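Local coordinates for spike protein P5 (Enterobacteria phage PRD1, PDB 1YQ5), which forms, together with P31 and P2, the spike complexes at the five-fold vertices of the capsid and is essential for viral infectivity, at residues S47-G50 / I51-A54. Numbering follows the deposited sequence.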
ATOM      1  N   SER A  47       7.223   8.198 -19.963  1.00 14.78           N
ATOM      2  CA  SER A  47       8.418   8.513 -20.739  1.00 14.91           C
ATOM      3  C   SER A  47       9.399   7.351 -20.643  1.00 14.75           C
ATOM      4  O   SER A  47       9.175   6.395 -19.896  1.00 13.97           O
ATOM      5  CB  SER A  47       9.096   9.773 -20.197  1.00 16.59           C
ATOM      6  OG  SER A  47       9.892   9.453 -19.065  1.00 15.86           O
ATOM      7  N   ALA A  48      10.489   7.443 -21.393  1.00 13.09           N
ATOM      8  CA  ALA A  48      11.506   6.407 -21.378  1.00 12.98           C
ATOM      9  C   ALA A  48      12.180   6.328 -20.007  1.00 12.12           C
ATOM     10  O   ALA A  48      12.795   5.322 -19.677  1.00 11.55           O
ATOM     11  CB  ALA A  48      12.549   6.682 -22.462  1.00 14.37           C
ATOM     12  N   ALA A  49      12.055   7.391 -19.214  1.00 11.96           N
ATOM     13  CA  ALA A  49      12.665   7.443 -17.881  1.00 12.58           C
ATOM     14  C   ALA A  49      11.746   6.924 -16.767  1.00 12.42           C
ATOM     15  O   ALA A  49      12.219   6.485 -15.722  1.00 12.01           O
ATOM     16  CB  ALA A  49      13.095   8.875 -17.564  1.00 13.52           C
ATOM     17  N   GLY A  50      10.439   6.983 -16.999  1.00 12.80           N
ATOM     18  CA  GLY A  50       9.472   6.528 -16.012  1.00 12.73           C
ATOM     19  C   GLY A  50       8.235   7.389 -16.163  1.00 13.57           C
ATOM     20  O   GLY A  50       7.695   7.502 -17.261  1.00 14.66           O
ATOM     21  N   ILE A  51       7.773   7.997 -15.077  1.00 13.07           N
ATOM     22  CA  ILE A  51       6.620   8.884 -15.167  1.00 13.17           C
ATOM     23  C   ILE A  51       7.082  10.284 -14.783  1.00 13.50           C
ATOM     24  O   ILE A  51       7.513  10.520 -13.653  1.00 14.34           O
ATOM     25  CB  ILE A  51       5.468   8.443 -14.241  1.00 12.31           C
ATOM     26  CG1 ILE A  51       4.910   7.098 -14.713  1.00 11.00           C
ATOM     27  CG2 ILE A  51       4.356   9.491 -14.260  1.00 12.51           C
ATOM     28  CD1 ILE A  51       3.734   6.597 -13.890  1.00 12.08           C
ATOM     29  N   GLN A  52       7.000  11.199 -15.742  1.00 13.90           N
ATOM     30  CA  GLN A  52       7.424  12.582 -15.552  1.00 14.85           C
ATOM     31  C   GLN A  52       6.411  13.415 -14.779  1.00 14.41           C
ATOM     32  O   GLN A  52       5.200  13.283 -14.977  1.00 15.27           O
ATOM     33  CB  GLN A  52       7.628  13.265 -16.911  1.00 15.93           C
ATOM     34  CG  GLN A  52       8.556  12.557 -17.889  1.00 18.11           C
ATOM     35  CD  GLN A  52      10.007  12.635 -17.476  1.00 19.29           C
ATOM     36  OE1 GLN A  52      10.461  13.656 -16.950  1.00 21.28           O
ATOM     37  NE2 GLN A  52      10.751  11.569 -17.727  1.00 16.60           N
ATOM     38  N   LEU A  53       6.912  14.280 -13.901  1.00 14.04           N
ATOM     39  CA  LEU A  53       6.054  15.188 -13.145  1.00 13.76           C
ATOM     40  C   LEU A  53       6.301  16.564 -13.751  1.00 14.49           C
ATOM     41  O   LEU A  53       7.436  17.038 -13.766  1.00 13.83           O
ATOM     42  CB  LEU A  53       6.420  15.207 -11.659  1.00 12.47           C
ATOM     43  CG  LEU A  53       5.797  14.117 -10.779  1.00 12.59           C
ATOM     44  CD1 LEU A  53       6.329  12.754 -11.183  1.00 10.52           C
ATOM     45  CD2 LEU A  53       6.106  14.404  -9.319  1.00 12.73           C
ATOM     46  N   ALA A  54       5.244  17.190 -14.259  1.00 15.57           N
ATOM     47  CA  ALA A  54       5.358  18.510 -14.881  1.00 15.81           C
ATOM     48  C   ALA A  54       5.771  19.580 -13.875  1.00 15.63           C
ATOM     49  O   ALA A  54       5.508  19.459 -12.677  1.00 15.37           O
ATOM     50  CB  ALA A  54       4.034  18.892 -15.537  1.00 14.88           C
TER
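A tight beta-hairpin turn joins strand 44-46 to strand 51-53, and across it the side chain of Ser47 meets that of Gln52, the second residue of the returning strand. The turn is closed by a reciprocal backbone pair, Ser47 N to Gly50 O at 2.8 Å and Gly50 N to Ser47 O at 3.2 Å, with Ala48 and Ala49 at its corner. A chi1 of 81° swings Ser47 OG back over the turn, where it accepts from Ala49 N at 3.0 Å and, more distantly, from Gly50 N at 3.3 Å. Both bonds are bent, near 140°, and the pair makes an ST turn combined with an ST motif. Gln52 doubles back at its second torsion (-72°) and folds over the turn, laying its CG 3.7 Å from Ser47 CB. Its amide end comes to rest beside the Ser47 hydroxyl and the methyl of Ala49, while Val115 and Val119 also touch this side chain. Gly50 has a positive phi, a backbone shape that leaves no room for a CB. The buried side chain of Ile51 turns inward onto Leu31, Leu44 and Phe122. Strand 51-53 also pairs with strand 119-126, placing the turn at the margin of one sheet of the jelly roll of the C-terminal domain of P5: a two-residue beta hairpin with a type I turn, its serine accepting in an ST turn.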